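Local coordinates for protein polyketide synthase PksL (Bacillus subtilis, PDB 5E1V) that probably dehydrates beta-hydroxyacyl chains carried on the assembly line that makes bacillaene, through a monomeric dehydratase domain of the double-hotdog type, at residues V136-V141 with M156-C161; V198-L203 with T235-S240; Y250-F255 with L266-S271. All blocks are in the same frame, centred on the assembly; numbering follows the deposited sequence.

Contact 1. Residues V136-V141 with M156-C161; sequences VQLDDV and MKAKGC
Leu138 reaches across to Ala158, and Asp139, next along the chain, faces Lys157; together they tie the start of helix 138-147 to the chain that leads into strand 159-165, at the edge of the second hotdog fold of this dehydratase domain. Strand 134-137 is the outermost strand here, and it runs antiparallel to 159-165 before turning directly into the helix. Gln137 and Cys161 form the non-hydrogen-bonded pair of this short ladder, with their side chains on the same face. The Gln137 chain bends at chi2 and sets its amide beside the cysteine, OE1 of Gln137 lying 3.9 Å from CB of Cys161. One step later Leu138 N donates to Gly160 O over 2.9 Å, slightly bent at 155°. The same oxygen packs tightly on the leucine, with CB of Leu138 only 3.0 Å from O of Gly160. Gly160 adopts backbone angles at which a side chain would collide with the preceding carbonyl, a local reason for glycine at this point. With CG anti to the backbone N (chi1 -160°), the Leu138 branch leans toward 156-161 and CD2 comes 4.0 Å from CB of Ala158; Leu173 touches both residues and continues this apolar patch onto strand 168-174. The polar pair lies farther out. Asp139 and Lys157 meet at roughly a right angle, and the lysine chain bends at chi3 to bring its ammonium round. Their salt bridge is long, with OD1 of Asp139 3.6 Å from NZ of Lys157, which suggests a modest electrostatic pull. A water makes a second, separate link: it donates to the backbone O of Asp139 at 2.6 Å and accepts from NZ of Lys157 at 3.2 Å.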
loop_
_atom_site.group_PDB
_atom_site.type_symbol
_atom_site.label_atom_id
_atom_site.label_comp_id
_atom_site.label_asym_id
_atom_site.label_seq_id
_atom_site.Cartn_x
_atom_site.Cartn_y
_atom_site.Cartn_z
ATOM N N VAL A 136 -6.528 -20.399 -2.622
ATOM C CA VAL A 136 -7.109 -19.873 -1.420
ATOM C C VAL A 136 -8.003 -18.678 -1.808
ATOM O O VAL A 136 -7.539 -17.717 -2.437
ATOM C CB VAL A 136 -6.019 -19.472 -0.382
ATOM C CG1 VAL A 136 -6.654 -19.019 0.942
ATOM C CG2 VAL A 136 -5.064 -20.625 -0.128
ATOM N N GLN A 137 -9.289 -18.734 -1.460
ATOM C CA GLN A 137 -10.143 -17.555 -1.617
ATOM C C GLN A 137 -9.688 -16.459 -0.607
ATOM O O GLN A 137 -9.306 -16.714 0.528
ATOM C CB GLN A 137 -11.639 -17.901 -1.499
ATOM C CG GLN A 137 -12.577 -17.039 -2.367
ATOM C CD GLN A 137 -12.476 -17.299 -3.883
ATOM O OE1 GLN A 137 -12.166 -18.416 -4.331
ATOM N NE2 GLN A 137 -12.751 -16.259 -4.684
ATOM N N LEU A 138 -9.699 -15.222 -1.060
ATOM C CA LEU A 138 -9.178 -14.151 -0.275
ATOM C C LEU A 138 -10.028 -13.870 0.977
ATOM O O LEU A 138 -9.497 -13.529 2.050
ATOM C CB LEU A 138 -9.030 -12.914 -1.168
ATOM C CG LEU A 138 -8.047 -11.867 -0.612
ATOM C CD1 LEU A 138 -6.591 -12.316 -0.752
ATOM C CD2 LEU A 138 -8.195 -10.521 -1.292
ATOM N N ASP A 139 -11.331 -14.067 0.907
ATOM C CA ASP A 139 -12.108 -13.970 2.154
ATOM C C ASP A 139 -11.583 -14.804 3.300
ATOM O O ASP A 139 -11.698 -14.419 4.480
ATOM C CB ASP A 139 -13.510 -14.411 1.916
ATOM C CG ASP A 139 -14.253 -13.459 1.138
ATOM O OD1 ASP A 139 -13.924 -12.249 1.243
ATOM O OD2 ASP A 139 -15.197 -13.912 0.445
ATOM N N ASP A 140 -11.035 -15.967 2.976
ATOM C CA ASP A 140 -10.466 -16.823 4.016
ATOM C C ASP A 140 -9.207 -16.249 4.624
ATOM O O ASP A 140 -8.908 -16.495 5.785
ATOM C CB ASP A 140 -10.189 -18.225 3.455
ATOM C CG ASP A 140 -11.487 -18.940 3.019
ATOM O OD1 ASP A 140 -12.533 -18.727 3.678
ATOM O OD2 ASP A 140 -11.457 -19.686 2.027
ATOM N N VAL A 141 -8.477 -15.458 3.844
ATOM C CA VAL A 141 -7.267 -14.826 4.331
ATOM C C VAL A 141 -7.696 -13.644 5.202
ATOM O O VAL A 141 -7.152 -13.459 6.270
ATOM C CB VAL A 141 -6.381 -14.389 3.164
ATOM C CG1 VAL A 141 -5.012 -13.928 3.651
ATOM C CG2 VAL A 141 -6.211 -15.568 2.234
ATOM N N MET A 156 -12.449 -1.399 1.963
ATOM C CA MET A 156 -11.030 -1.829 2.182
ATOM C C MET A 156 -10.734 -3.324 1.873
ATOM O O MET A 156 -9.570 -3.781 1.973
ATOM C CB MET A 156 -10.599 -1.510 3.627
ATOM C CG MET A 156 -10.171 -0.067 3.875
ATOM S SD MET A 156 -8.352 0.151 3.802
ATOM C CE MET A 156 -7.760 -0.773 2.434
ATOM N N LYS A 157 -11.781 -4.118 1.572
ATOM C CA LYS A 157 -11.596 -5.543 1.359
ATOM C C LYS A 157 -11.545 -5.740 -0.113
ATOM O O LYS A 157 -12.505 -5.421 -0.751
ATOM C CB LYS A 157 -12.786 -6.399 1.908
ATOM C CG LYS A 157 -12.571 -6.955 3.262
ATOM C CD LYS A 157 -13.740 -7.800 3.756
ATOM C CE LYS A 157 -13.417 -9.292 3.662
ATOM N NZ LYS A 157 -14.696 -10.015 3.998
ATOM N N ALA A 158 -10.432 -6.255 -0.658
ATOM C CA ALA A 158 -10.329 -6.539 -2.024
ATOM C C ALA A 158 -11.155 -7.877 -2.215
ATOM O O ALA A 158 -11.452 -8.521 -1.230
ATOM C CB ALA A 158 -8.855 -6.716 -2.464
ATOM N N LYS A 159 -11.502 -8.154 -3.465
ATOM C CA LYS A 159 -12.117 -9.366 -3.971
ATOM C C LYS A 159 -11.125 -10.152 -4.789
ATOM O O LYS A 159 -10.282 -9.556 -5.472
ATOM C CB LYS A 159 -13.261 -8.983 -4.889
ATOM C CG LYS A 159 -14.233 -8.117 -4.141
ATOM C CD LYS A 159 -15.183 -8.945 -3.298
ATOM C CE LYS A 159 -16.537 -9.071 -3.967
ATOM N NZ LYS A 159 -16.498 -9.739 -5.311
ATOM N N GLY A 160 -11.226 -11.485 -4.700
ATOM C CA GLY A 160 -10.359 -12.397 -5.450
ATOM C C GLY A 160 -9.825 -13.573 -4.631
ATOM O O GLY A 160 -10.396 -13.942 -3.611
ATOM N N CYS A 161 -8.687 -14.105 -5.073
ATOM C CA CYS A 161 -8.182 -15.408 -4.609
ATOM C C CYS A 161 -6.700 -15.477 -4.850
ATOM O O CYS A 161 -6.152 -14.679 -5.598
ATOM C CB CYS A 161 -8.865 -16.549 -5.351
ATOM S SG CYS A 161 -8.535 -16.418 -7.102
HETATM O O HOH W 1 -13.589 -12.728 5.173
#

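Contact 2. Residues V198-L203 with T235-S240; sequences VGANHL and TRIKRS
Ile237 pushes its CD1 methyl against the backbone of helix 190-203, 3.4 Å from the N of Ala200, and also meets that residue's CB at 3.6 Å. This is the central motif of a hotdog fold, a long helix lying against the concave side of an antiparallel sheet. Here helix segment 198-203 and strand segment 235-238 run in nearly the same direction, 29° apart, with their axes 9.2 Å from each other. That separation is filled mainly by two side chains that slide past one another in opposite directions, Ile237 reaching to the helix and Leu203 to the strand. With CG anti to the backbone N (chi1 176°), Leu203 extends outward until its CD2 lies 3.6 Å from CG2 of Ile237. The backbone of Gly199 meets the isoleucine too, C of Gly199 lying 4.0 Å from CD1 of Ile237. Leu253 of the adjoining strand touches both Ala200 and Ile237, continuing the same apolar layer. After Lys238 the strand is interrupted by a 3-10 turn, where the Arg239 chain bends at chi3. Its guanidinium is held by a hydrogen bond from NE to the backbone O of Glu166 and meets Leu203 at a slant, NH1 of Arg239 resting 3.5 Å from CD1 of Leu203.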
loop_
_atom_site.group_PDB
_atom_site.type_symbol
_atom_site.label_atom_id
_atom_site.label_comp_id
_atom_site.label_asym_id
_atom_site.label_seq_id
_atom_site.Cartn_x
_atom_site.Cartn_y
_atom_site.Cartn_z
ATOM N N VAL A 198 -1.738 -8.098 2.025
ATOM C CA VAL A 198 -2.434 -9.211 2.734
ATOM C C VAL A 198 -2.096 -10.580 2.049
ATOM O O VAL A 198 -1.803 -11.576 2.743
ATOM C CB VAL A 198 -3.930 -8.941 2.829
ATOM C CG1 VAL A 198 -4.698 -10.121 3.398
ATOM C CG2 VAL A 198 -4.148 -7.763 3.780
ATOM N N GLY A 199 -2.067 -10.595 0.719
ATOM C CA GLY A 199 -1.612 -11.772 -0.029
ATOM C C GLY A 199 -0.187 -12.176 0.292
ATOM O O GLY A 199 0.090 -13.342 0.628
ATOM N N ALA A 200 0.724 -11.199 0.256
ATOM C CA ALA A 200 2.115 -11.395 0.700
ATOM C C ALA A 200 2.266 -11.970 2.096
ATOM O O ALA A 200 3.094 -12.841 2.329
ATOM C CB ALA A 200 2.861 -10.097 0.659
ATOM N N ASN A 201 1.482 -11.463 3.020
ATOM C CA ASN A 201 1.530 -11.930 4.373
ATOM C C ASN A 201 0.999 -13.386 4.423
ATOM O O ASN A 201 1.491 -14.188 5.222
ATOM C CB ASN A 201 0.799 -10.987 5.316
ATOM C CG ASN A 201 1.120 -11.245 6.776
ATOM O OD1 ASN A 201 1.829 -10.452 7.443
ATOM N ND2 ASN A 201 0.614 -12.373 7.295
ATOM N N HIS A 202 0.069 -13.735 3.549
ATOM C CA HIS A 202 -0.398 -15.137 3.497
ATOM C C HIS A 202 0.687 -16.109 2.986
ATOM O O HIS A 202 0.715 -17.279 3.394
ATOM C CB HIS A 202 -1.658 -15.287 2.658
ATOM C CG HIS A 202 -1.983 -16.706 2.321
ATOM N ND1 HIS A 202 -2.676 -17.535 3.181
ATOM C CD2 HIS A 202 -1.683 -17.455 1.235
ATOM C CE1 HIS A 202 -2.800 -18.728 2.631
ATOM N NE2 HIS A 202 -2.211 -18.706 1.446
ATOM N N LEU A 203 1.575 -15.638 2.113
ATOM C CA LEU A 203 2.698 -16.455 1.618
ATOM C C LEU A 203 3.810 -16.561 2.662
ATOM O O LEU A 203 4.568 -17.541 2.706
ATOM C CB LEU A 203 3.251 -15.842 0.319
ATOM C CG LEU A 203 4.486 -16.468 -0.331
ATOM C CD1 LEU A 203 4.298 -17.967 -0.655
ATOM C CD2 LEU A 203 4.887 -15.701 -1.571
ATOM N N THR A 235 -1.221 -9.528 -8.852
ATOM C CA THR A 235 0.035 -9.362 -8.094
ATOM C C THR A 235 0.810 -10.662 -7.858
ATOM O O THR A 235 0.321 -11.615 -7.202
ATOM C CB THR A 235 -0.188 -8.731 -6.723
ATOM O OG1 THR A 235 -0.918 -7.523 -6.898
ATOM C CG2 THR A 235 1.155 -8.503 -6.014
ATOM N N ARG A 236 2.077 -10.646 -8.248
ATOM C CA ARG A 236 2.893 -11.822 -8.033
ATOM C C ARG A 236 3.879 -11.535 -6.953
ATOM O O ARG A 236 4.470 -10.449 -6.904
ATOM C CB ARG A 236 3.655 -12.203 -9.298
ATOM C CG ARG A 236 4.554 -13.426 -9.051
ATOM C CD ARG A 236 5.339 -13.794 -10.269
ATOM N NE ARG A 236 6.317 -12.787 -10.639
ATOM C CZ ARG A 236 6.839 -12.720 -11.862
ATOM N NH1 ARG A 236 6.510 -13.638 -12.769
ATOM N NH2 ARG A 236 7.714 -11.791 -12.176
ATOM N N ILE A 237 4.028 -12.499 -6.062
ATOM C CA ILE A 237 5.007 -12.432 -5.049
ATOM C C ILE A 237 5.807 -13.728 -5.177
ATOM O O ILE A 237 5.229 -14.823 -5.066
ATOM C CB ILE A 237 4.363 -12.334 -3.659
ATOM C CG1 ILE A 237 3.430 -11.097 -3.622
ATOM C CG2 ILE A 237 5.454 -12.248 -2.600
ATOM C CD1 ILE A 237 2.233 -11.221 -2.754
ATOM N N LYS A 238 7.105 -13.578 -5.396
ATOM C CA LYS A 238 8.011 -14.717 -5.505
ATOM C C LYS A 238 8.568 -15.100 -4.161
ATOM O O LYS A 238 9.017 -14.245 -3.340
ATOM C CB LYS A 238 9.156 -14.395 -6.477
ATOM C CG LYS A 238 8.776 -14.087 -7.920
ATOM C CD LYS A 238 10.056 -14.134 -8.774
ATOM C CE LYS A 238 9.982 -13.337 -10.063
ATOM N NZ LYS A 238 10.024 -11.848 -9.847
ATOM N N ARG A 239 8.604 -16.416 -3.885
ATOM C CA ARG A 239 9.128 -16.854 -2.579
ATOM C C ARG A 239 10.551 -16.351 -2.376
ATOM O O ARG A 239 10.964 -16.041 -1.247
ATOM C CB ARG A 239 9.077 -18.415 -2.441
ATOM C CG ARG A 239 9.289 -18.935 -1.020
ATOM C CD ARG A 239 9.271 -20.454 -0.997
ATOM N NE ARG A 239 8.076 -21.006 -1.611
ATOM C CZ ARG A 239 6.856 -21.011 -1.071
ATOM N NH1 ARG A 239 6.618 -20.470 0.124
ATOM N NH2 ARG A 239 5.842 -21.538 -1.756
ATOM N N SER A 240 11.315 -16.246 -3.463
ATOM C CA SER A 240 12.717 -15.818 -3.364
ATOM C C SER A 240 12.870 -14.382 -2.844
ATOM O O SER A 240 13.949 -14.012 -2.370
ATOM C CB SER A 240 13.430 -15.953 -4.710
ATOM O OG SER A 240 12.801 -15.186 -5.717
#

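Contact 3. Residues Y250-F255 with L266-S271; sequences YVTLEF and LKNFTS
Leu253 and Leu266 exchange backbone hydrogen bonds, N to O in both directions at 2.9 Å, as the hydrogen-bonded pair of an antiparallel hairpin. Val251 and Phe269 make a second such pair: Val251 N reaches Phe269 O at 3.0 Å, but the return bond from Phe269 N to Val251 O is weak, bent to 124°. Between the two pairs the register slips by one residue, a beta bulge, with Asn268 at positive phi. Lys267 and Asn268 together face Thr252; Asn268 N points almost straight (176°) at OG1 of Thr252, 3.0 Å away. With OG1 anti to the carbonyl carbon (chi1 -80°), the hydroxyl is turned to this N-H, for which Val251 O is badly angled. OG1 of Thr270 donates to Asn268 O at 3.2 Å.

CG2 of Thr270 makes a CH-pi contact over one face of the Tyr250 ring, 4.2 Å from its centroid. On the other face of the sheet Val251, Leu253, Leu266 and Phe269 form an apolar layer. CG2 of Val251 meets CD2 of Phe269 at 3.7 Å; CD1 of Leu253 touches that ring at a slant and lies 4.1 Å from CD2 of Leu266. Strand 232-245 flanks 248-256, and its Arg243 makes a cation-pi contact with Tyr250 and donates from NH2 to OD1 of Asn268; strand 215-225 flanks the other side. Ala200 and Ser196 of helix 190-203 cover Val251, Leu253 and Phe255.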
loop_
_atom_site.group_PDB
_atom_site.type_symbol
_atom_site.label_atom_id
_atom_site.label_comp_id
_atom_site.label_asym_id
_atom_site.label_seq_id
_atom_site.Cartn_x
_atom_site.Cartn_y
_atom_site.Cartn_z
ATOM N N TYR A 250 10.012 -8.960 4.825
ATOM C CA TYR A 250 10.338 -8.301 3.574
ATOM C C TYR A 250 9.679 -9.058 2.469
ATOM O O TYR A 250 9.647 -10.290 2.485
ATOM C CB TYR A 250 11.859 -8.332 3.295
ATOM C CG TYR A 250 12.775 -7.798 4.385
ATOM C CD1 TYR A 250 13.062 -8.566 5.523
ATOM C CD2 TYR A 250 13.407 -6.570 4.262
ATOM C CE1 TYR A 250 13.898 -8.079 6.516
ATOM C CE2 TYR A 250 14.263 -6.092 5.242
ATOM C CZ TYR A 250 14.502 -6.875 6.360
ATOM O OH TYR A 250 15.345 -6.433 7.312
ATOM N N VAL A 251 9.111 -8.348 1.494
ATOM C CA VAL A 251 8.530 -8.964 0.338
ATOM C C VAL A 251 8.681 -7.976 -0.828
ATOM O O VAL A 251 8.903 -6.805 -0.610
ATOM C CB VAL A 251 7.026 -9.225 0.487
ATOM C CG1 VAL A 251 6.782 -10.194 1.620
ATOM C CG2 VAL A 251 6.288 -7.925 0.816
ATOM N N THR A 252 8.549 -8.467 -2.048
ATOM C CA THR A 252 8.618 -7.617 -3.225
ATOM C C THR A 252 7.314 -7.919 -3.970
ATOM O O THR A 252 6.999 -9.066 -4.263
ATOM C CB THR A 252 9.902 -7.790 -4.093
ATOM O OG1 THR A 252 11.011 -7.082 -3.523
ATOM C CG2 THR A 252 9.655 -7.132 -5.478
ATOM N N LEU A 253 6.524 -6.862 -4.234
ATOM C CA LEU A 253 5.217 -6.996 -4.869
ATOM C C LEU A 253 5.301 -6.598 -6.336
ATOM O O LEU A 253 5.730 -5.499 -6.647
ATOM C CB LEU A 253 4.143 -6.093 -4.132
ATOM C CG LEU A 253 3.850 -6.290 -2.640
ATOM C CD1 LEU A 253 2.795 -5.286 -2.071
ATOM C CD2 LEU A 253 3.532 -7.756 -2.286
ATOM N N GLU A 254 4.874 -7.474 -7.260
ATOM C CA GLU A 254 4.991 -7.164 -8.686
ATOM C C GLU A 254 3.596 -7.029 -9.246
ATOM O O GLU A 254 2.839 -7.952 -9.133
ATOM C CB GLU A 254 5.779 -8.270 -9.414
ATOM C CG GLU A 254 7.170 -8.416 -8.856
ATOM C CD GLU A 254 7.909 -9.537 -9.537
ATOM O OE1 GLU A 254 8.413 -9.303 -10.681
ATOM O OE2 GLU A 254 7.900 -10.639 -8.932
ATOM N N PHE A 255 3.259 -5.893 -9.826
ATOM C CA PHE A 255 1.931 -5.661 -10.322
ATOM C C PHE A 255 1.782 -5.834 -11.827
ATOM O O PHE A 255 2.492 -5.243 -12.609
ATOM C CB PHE A 255 1.389 -4.335 -9.843
ATOM C CG PHE A 255 1.471 -4.168 -8.355
ATOM C CD1 PHE A 255 2.638 -3.636 -7.769
ATOM C CD2 PHE A 255 0.418 -4.468 -7.549
ATOM C CE1 PHE A 255 2.721 -3.443 -6.405
ATOM C CE2 PHE A 255 0.527 -4.314 -6.182
ATOM C CZ PHE A 255 1.648 -3.777 -5.615
ATOM N N LEU A 266 6.615 -2.803 -6.166
ATOM C CA LEU A 266 7.044 -2.305 -4.838
ATOM C C LEU A 266 8.164 -3.152 -4.348
ATOM O O LEU A 266 7.922 -4.295 -3.906
ATOM C CB LEU A 266 5.899 -2.348 -3.798
ATOM C CG LEU A 266 6.068 -1.610 -2.492
ATOM C CD1 LEU A 266 6.220 -0.126 -2.616
ATOM C CD2 LEU A 266 4.908 -1.855 -1.608
ATOM N N LYS A 267 9.373 -2.625 -4.403
ATOM C CA LYS A 267 10.546 -3.468 -3.994
ATOM C C LYS A 267 10.888 -3.394 -2.514
ATOM O O LYS A 267 10.976 -2.319 -1.928
ATOM C CB LYS A 267 11.722 -3.087 -4.899
ATOM C CG LYS A 267 13.029 -3.872 -4.731
ATOM C CD LYS A 267 13.930 -3.555 -5.949
ATOM C CE LYS A 267 15.339 -4.164 -5.817
ATOM N NZ LYS A 267 15.263 -5.548 -5.277
ATOM N N ASN A 268 11.095 -4.561 -1.870
ATOM C CA ASN A 268 11.415 -4.655 -0.421
ATOM C C ASN A 268 10.462 -3.866 0.470
ATOM O O ASN A 268 10.834 -3.009 1.219
ATOM C CB ASN A 268 12.870 -4.339 -0.170
ATOM C CG ASN A 268 13.741 -5.561 -0.452
ATOM O OD1 ASN A 268 13.476 -6.633 0.091
ATOM N ND2 ASN A 268 14.717 -5.424 -1.321
ATOM N N PHE A 269 9.200 -4.193 0.295
ATOM C CA PHE A 269 8.158 -3.809 1.253
ATOM C C PHE A 269 8.469 -4.528 2.580
ATOM O O PHE A 269 8.300 -5.759 2.703
ATOM C CB PHE A 269 6.799 -4.148 0.706
ATOM C CG PHE A 269 5.679 -4.032 1.690
ATOM C CD1 PHE A 269 5.750 -3.176 2.730
ATOM C CD2 PHE A 269 4.539 -4.799 1.550
ATOM C CE1 PHE A 269 4.721 -3.077 3.646
ATOM C CE2 PHE A 269 3.528 -4.740 2.486
ATOM C CZ PHE A 269 3.624 -3.856 3.543
ATOM N N THR A 270 8.917 -3.717 3.534
ATOM C CA THR A 270 9.349 -4.144 4.889
ATOM C C THR A 270 8.291 -3.720 5.922
ATOM O O THR A 270 7.914 -2.513 6.029
ATOM C CB THR A 270 10.648 -3.453 5.340
ATOM O OG1 THR A 270 11.650 -3.495 4.289
ATOM C CG2 THR A 270 11.179 -4.121 6.616
ATOM N N SER A 271 7.893 -4.684 6.758
ATOM C CA SER A 271 6.983 -4.475 7.861
ATOM C C SER A 271 7.596 -4.993 9.169
ATOM O O SER A 271 8.533 -5.803 9.161
ATOM C CB SER A 271 5.684 -5.258 7.569
ATOM O OG SER A 271 5.085 -4.810 6.365
#

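The three contacts follow one another along the chain, each closing before the next opens, and all belong to the second hotdog unit. Contact 1 sits at its outer edge; contact 2 is inside, about 13 Å away between centres, and contact 3 lies a further step inward, about 9 Å from contact 2. Contacts 1 and 2 touch where Val136 and Val141 pack on His202, and Val141 on Val198. Strands 232-245 and 248-256 are neighbours, and Glu254 of contact 3 forms salt bridges with Lys238 and Arg236 of contact 2. Contacts 1 and 3, about 19 Å apart between centres, do not touch; their nearest atoms are about 10 Å apart. Helix 190-203 links edge strand, inner strands and hairpin.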